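Local coordinates for leucine-rich-repeat protein (Methanosarcina barkeri, PDB 4WNR), which binds GDP through its Roc G-domain, which is followed by a COR domain, and in full length is probably a serine/threonine protein kinase, at residues S143-D153 against S171-E182. Numbering follows the deposited sequence.
Sequences SPVLVALNKID and SIKGFFRISCKE. With GDP (guanosine-5'-diphosphate), chain B; SO4 (sulfate ion), chain E.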
loop_
_atom_site.group_PDB
_atom_site.type_symbol
_atom_site.label_atom_id
_atom_site.label_comp_id
_atom_site.label_asym_id
_atom_site.label_seq_id
_atom_site.Cartn_x
_atom_site.Cartn_y
_atom_site.Cartn_z
ATOM N N SER A 143 12.593 3.656 4.501
ATOM C CA SER A 143 12.305 2.301 4.035
ATOM C C SER A 143 13.310 1.880 2.962
ATOM O O SER A 143 13.591 2.656 2.048
ATOM C CB SER A 143 10.886 2.221 3.471
ATOM O OG SER A 143 9.919 2.428 4.485
ATOM N N PRO A 144 13.860 0.654 3.071
ATOM C CA PRO A 144 14.821 0.188 2.074
ATOM C C PRO A 144 14.176 -0.125 0.725
ATOM O O PRO A 144 12.992 -0.459 0.661
ATOM C CB PRO A 144 15.394 -1.086 2.703
ATOM C CG PRO A 144 14.323 -1.571 3.611
ATOM C CD PRO A 144 13.667 -0.335 4.148
ATOM N N VAL A 145 14.969 -0.014 -0.337
ATOM C CA VAL A 145 14.492 -0.218 -1.702
ATOM C C VAL A 145 15.359 -1.249 -2.417
ATOM O O VAL A 145 16.585 -1.198 -2.339
ATOM C CB VAL A 145 14.518 1.098 -2.509
ATOM C CG1 VAL A 145 13.927 0.893 -3.898
ATOM C CG2 VAL A 145 13.765 2.195 -1.773
ATOM N N LEU A 146 14.711 -2.186 -3.103
ATOM C CA LEU A 146 15.401 -3.150 -3.960
ATOM C C LEU A 146 14.959 -2.941 -5.406
ATOM O O LEU A 146 13.780 -3.082 -5.726
ATOM C CB LEU A 146 15.108 -4.583 -3.513
ATOM C CG LEU A 146 16.015 -5.149 -2.414
ATOM C CD1 LEU A 146 15.870 -4.382 -1.108
ATOM C CD2 LEU A 146 15.717 -6.625 -2.195
ATOM N N VAL A 147 15.910 -2.595 -6.269
ATOM C CA VAL A 147 15.613 -2.292 -7.668
ATOM C C VAL A 147 15.733 -3.556 -8.517
ATOM O O VAL A 147 16.774 -4.214 -8.515
ATOM C CB VAL A 147 16.554 -1.210 -8.232
ATOM C CG1 VAL A 147 16.107 -0.783 -9.625
ATOM C CG2 VAL A 147 16.600 -0.002 -7.305
ATOM N N ALA A 148 14.662 -3.881 -9.237
ATOM C CA ALA A 148 14.626 -5.046 -10.121
ATOM C C ALA A 148 14.575 -4.603 -11.582
ATOM O O ALA A 148 13.588 -4.011 -12.022
ATOM C CB ALA A 148 13.425 -5.918 -9.793
ATOM N N LEU A 149 15.645 -4.887 -12.323
ATOM C CA LEU A 149 15.708 -4.587 -13.752
ATOM C C LEU A 149 15.144 -5.773 -14.533
ATOM O O LEU A 149 15.881 -6.683 -14.915
ATOM C CB LEU A 149 17.150 -4.298 -14.186
ATOM C CG LEU A 149 17.786 -2.989 -13.701
ATOM C CD1 LEU A 149 18.149 -3.050 -12.225
ATOM C CD2 LEU A 149 19.023 -2.664 -14.524
ATOM N N ASN A 150 13.832 -5.755 -14.758
ATOM C CA ASN A 150 13.125 -6.876 -15.380
ATOM C C ASN A 150 13.230 -6.849 -16.905
ATOM O O ASN A 150 13.551 -5.815 -17.492
ATOM C CB ASN A 150 11.651 -6.866 -14.954
ATOM C CG ASN A 150 10.973 -8.216 -15.133
ATOM O OD1 ASN A 150 11.537 -9.257 -14.799
ATOM N ND2 ASN A 150 9.754 -8.203 -15.656
ATOM N N LYS A 151 12.968 -8.000 -17.524
ATOM C CA LYS A 151 12.934 -8.162 -18.987
ATOM C C LYS A 151 14.300 -7.965 -19.658
ATOM O O LYS A 151 14.417 -7.258 -20.663
ATOM C CB LYS A 151 11.877 -7.243 -19.623
ATOM C CG LYS A 151 10.450 -7.612 -19.259
ATOM C CD LYS A 151 9.476 -6.493 -19.580
ATOM C CE LYS A 151 8.040 -6.953 -19.387
ATOM N NZ LYS A 151 7.089 -5.813 -19.347
ATOM N N ILE A 152 15.326 -8.606 -19.103
ATOM C CA ILE A 152 16.661 -8.595 -19.718
ATOM C C ILE A 152 16.745 -9.535 -20.924
ATOM O O ILE A 152 17.646 -9.405 -21.750
ATOM C CB ILE A 152 17.784 -8.933 -18.708
ATOM C CG1 ILE A 152 17.644 -10.360 -18.162
ATOM C CG2 ILE A 152 17.794 -7.909 -17.584
ATOM C CD1 ILE A 152 18.816 -10.809 -17.312
ATOM N N ASP A 153 15.814 -10.483 -21.014
ATOM C CA ASP A 153 15.714 -11.362 -22.183
ATOM C C ASP A 153 15.291 -10.593 -23.440
ATOM O O ASP A 153 15.703 -10.936 -24.548
ATOM C CB ASP A 153 14.742 -12.520 -21.922
ATOM C CG ASP A 153 13.343 -12.048 -21.578
ATOM O OD1 ASP A 153 13.209 -11.205 -20.668
ATOM O OD2 ASP A 153 12.377 -12.523 -22.208
ATOM N N SER A 171 18.678 4.586 0.546
ATOM C CA SER A 171 17.684 3.533 0.773
ATOM C C SER A 171 17.831 2.333 -0.173
ATOM O O SER A 171 17.381 1.235 0.149
ATOM C CB SER A 171 16.269 4.110 0.665
ATOM O OG SER A 171 16.110 4.863 -0.524
ATOM N N ILE A 172 18.454 2.544 -1.333
ATOM C CA ILE A 172 18.698 1.460 -2.286
ATOM C C ILE A 172 19.736 0.485 -1.723
ATOM O O ILE A 172 20.874 0.867 -1.453
ATOM C CB ILE A 172 19.181 1.992 -3.654
ATOM C CG1 ILE A 172 18.104 2.869 -4.302
ATOM C CG2 ILE A 172 19.531 0.835 -4.585
ATOM C CD1 ILE A 172 18.599 3.676 -5.485
ATOM N N LYS A 173 19.332 -0.772 -1.557
ATOM C CA LYS A 173 20.199 -1.811 -0.995
ATOM C C LYS A 173 20.819 -2.726 -2.055
ATOM O O LYS A 173 21.781 -3.441 -1.769
ATOM C CB LYS A 173 19.420 -2.664 0.014
ATOM C CG LYS A 173 18.753 -1.876 1.130
ATOM C CD LYS A 173 19.750 -1.061 1.941
ATOM C CE LYS A 173 19.078 -0.372 3.115
ATOM N NZ LYS A 173 20.006 0.553 3.820
ATOM N N GLY A 174 20.267 -2.718 -3.266
ATOM C CA GLY A 174 20.811 -3.536 -4.348
ATOM C C GLY A 174 20.065 -3.427 -5.667
ATOM O O GLY A 174 18.871 -3.117 -5.700
ATOM N N PHE A 175 20.789 -3.681 -6.754
ATOM C CA PHE A 175 20.219 -3.731 -8.100
ATOM C C PHE A 175 20.286 -5.166 -8.611
ATOM O O PHE A 175 21.260 -5.872 -8.354
ATOM C CB PHE A 175 20.990 -2.813 -9.046
ATOM C CG PHE A 175 20.983 -1.368 -8.633
ATOM C CD1 PHE A 175 21.955 -0.875 -7.771
ATOM C CD2 PHE A 175 20.014 -0.497 -9.116
ATOM C CE1 PHE A 175 21.955 0.457 -7.394
ATOM C CE2 PHE A 175 20.010 0.836 -8.742
ATOM C CZ PHE A 175 20.983 1.314 -7.882
ATOM N N PHE A 176 19.252 -5.594 -9.329
ATOM C CA PHE A 176 19.164 -6.978 -9.803
ATOM C C PHE A 176 18.572 -7.095 -11.204
ATOM O O PHE A 176 17.397 -6.792 -11.421
ATOM C CB PHE A 176 18.343 -7.818 -8.823
ATOM C CG PHE A 176 19.017 -8.022 -7.502
ATOM C CD1 PHE A 176 19.922 -9.061 -7.323
ATOM C CD2 PHE A 176 18.764 -7.166 -6.438
ATOM C CE1 PHE A 176 20.553 -9.248 -6.107
ATOM C CE2 PHE A 176 19.393 -7.347 -5.219
ATOM C CZ PHE A 176 20.289 -8.390 -5.053
ATOM N N ARG A 177 19.400 -7.540 -12.147
ATOM C CA ARG A 177 18.948 -7.855 -13.501
ATOM C C ARG A 177 18.243 -9.204 -13.479
ATOM O O ARG A 177 18.850 -10.218 -13.141
ATOM C CB ARG A 177 20.132 -7.884 -14.470
ATOM C CG ARG A 177 20.721 -6.510 -14.741
ATOM C CD ARG A 177 22.037 -6.573 -15.501
ATOM N NE ARG A 177 21.850 -6.845 -16.928
ATOM C CZ ARG A 177 21.896 -8.050 -17.496
ATOM N NH1 ARG A 177 22.124 -9.148 -16.775
ATOM N NH2 ARG A 177 21.710 -8.161 -18.806
ATOM N N ILE A 178 16.958 -9.206 -13.821
ATOM C CA ILE A 178 16.154 -10.426 -13.776
ATOM C C ILE A 178 15.302 -10.617 -15.027
ATOM O O ILE A 178 15.108 -9.691 -15.817
ATOM C CB ILE A 178 15.230 -10.456 -12.535
ATOM C CG1 ILE A 178 14.262 -9.270 -12.545
ATOM C CG2 ILE A 178 16.058 -10.455 -11.256
ATOM C CD1 ILE A 178 13.186 -9.345 -11.482
ATOM N N SER A 179 14.808 -11.840 -15.187
ATOM C CA SER A 179 13.851 -12.185 -16.233
ATOM C C SER A 179 12.801 -13.124 -15.649
ATOM O O SER A 179 13.100 -14.275 -15.335
ATOM C CB SER A 179 14.554 -12.855 -17.415
ATOM O OG SER A 179 13.622 -13.235 -18.414
ATOM N N CYS A 180 11.577 -12.625 -15.495
ATOM C CA CYS A 180 10.477 -13.436 -14.972
ATOM C C CYS A 180 10.046 -14.524 -15.955
ATOM O O CYS A 180 9.509 -15.552 -15.546
ATOM C CB CYS A 180 9.281 -12.550 -14.615
ATOM S SG CYS A 180 9.587 -11.413 -13.244
ATOM N N LYS A 181 10.284 -14.293 -17.244
ATOM C CA LYS A 181 9.960 -15.271 -18.283
ATOM C C LYS A 181 10.905 -16.468 -18.220
ATOM O O LYS A 181 10.459 -17.609 -18.116
ATOM C CB LYS A 181 10.028 -14.620 -19.668
ATOM C CG LYS A 181 9.623 -15.535 -20.817
ATOM C CD LYS A 181 9.575 -14.780 -22.134
ATOM C CE LYS A 181 9.254 -15.703 -23.298
ATOM N NZ LYS A 181 9.269 -14.978 -24.599
ATOM N N GLU A 182 12.204 -16.193 -18.278
ATOM C CA GLU A 182 13.230 -17.242 -18.281
ATOM C C GLU A 182 13.661 -17.681 -16.876
ATOM O O GLU A 182 14.469 -18.600 -16.738
ATOM C CB GLU A 182 14.457 -16.772 -19.069
ATOM C CG GLU A 182 14.169 -16.468 -20.533
ATOM C CD GLU A 182 15.410 -16.077 -21.320
ATOM O OE1 GLU A 182 16.447 -15.744 -20.698
ATOM O OE2 GLU A 182 15.346 -16.096 -22.568
HETATM P PB GDP B . 2.438 -5.372 -14.168
HETATM O O1B GDP B . 4.043 -5.287 -14.244
HETATM O O2B GDP B . 2.089 -5.530 -12.608
HETATM O O3B GDP B . 1.800 -4.164 -14.741
HETATM O O3A GDP B . 1.917 -6.745 -14.825
HETATM P PA GDP B . 2.857 -7.784 -15.614
HETATM O O1A GDP B . 4.175 -7.953 -14.973
HETATM O O2A GDP B . 2.008 -9.153 -15.582
HETATM O "O5'" GDP B . 2.895 -7.321 -17.158
HETATM C "C5'" GDP B . 4.081 -7.411 -17.885
HETATM C "C4'" GDP B . 3.797 -8.178 -19.194
HETATM O "O4'" GDP B . 5.062 -8.597 -19.748
HETATM C "C3'" GDP B . 3.004 -9.468 -18.988
HETATM O "O3'" GDP B . 2.353 -9.839 -20.212
HETATM C "C2'" GDP B . 4.069 -10.473 -18.628
HETATM O "O2'" GDP B . 3.700 -11.788 -19.075
HETATM C "C1'" GDP B . 5.292 -9.990 -19.397
HETATM N N9 GDP B . 6.554 -10.108 -18.603
HETATM C C8 GDP B . 6.745 -9.883 -17.303
HETATM N N7 GDP B . 8.022 -10.109 -17.023
HETATM C C5 GDP B . 8.634 -10.473 -18.146
HETATM C C6 GDP B . 9.905 -10.805 -18.386
HETATM O O6 GDP B . 10.744 -10.806 -17.488
HETATM N N1 GDP B . 10.288 -11.155 -19.681
HETATM C C2 GDP B . 9.321 -11.146 -20.693
HETATM N N2 GDP B . 9.650 -11.475 -21.938
HETATM N N3 GDP B . 8.058 -10.803 -20.390
HETATM C C4 GDP B . 7.722 -10.472 -19.129
HETATM S S SO4 E . 23.731 -8.119 -11.921
HETATM O O1 SO4 E . 24.823 -8.121 -10.919
HETATM O O2 SO4 E . 23.959 -9.200 -12.905
HETATM O O3 SO4 E . 22.430 -8.334 -11.251
HETATM O O4 SO4 E . 23.714 -6.815 -12.620
#
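V145 to L149 and I172 to R177 are neighbouring parallel strands of the Roc G-domain, joined through helix 162-168 as a beta-alpha-beta unit, and the loops after their C-terminal ends line one part of the GDP pocket, around the guanine. The ladder starts where V145 N donates to S171 O and V145 O receives K173 N; further along, L149 N donates to F176 O and L149 O accepts from I178 N. V147 and F175 lie side by side on the face that carries L149, the valine CB 3.6 Å from F175 CD2. Beyond the ladder, I152 CG1 packs on I178 O and CG2 on R177 CB, while one face of the R177 guanidinium lies against this isoleucine. R177 NH2 itself is bonded to P156 O.

The loop N150 to D153, an NKxD motif, meets S179, C180 and K181 around the base of GDP. N150 ND2 hydrogen-bonds A52 O, tying this loop to the phosphate-binding loop, and approaches GDP N7 to 2.9 Å, while N150 OD1 takes a weak bond from C180 N. The same C180 amide N donates to GDP O6 at 2.8 Å. The K151 chain, extended beyond CG, runs over one face of the base, with CG 3.4 Å from GDP C6 and CE near the ribose O4'.

D153 CB rests against the E182 carboxylate, 3.7 Å from E182 CD. A chi1 of 59° sets D153 CG between the backbone N and the carbonyl carbon, turning the carboxylate toward S179 and the guanine. OD1 receives GDP N1 and, weakly, the S179 hydroxyl, which in turn accepts from E182 N in an ST motif. D153 OD2 completes the two-pronged recognition of guanine, accepting from GDP N2 at 2.9 Å with an N-H...O angle of 166°.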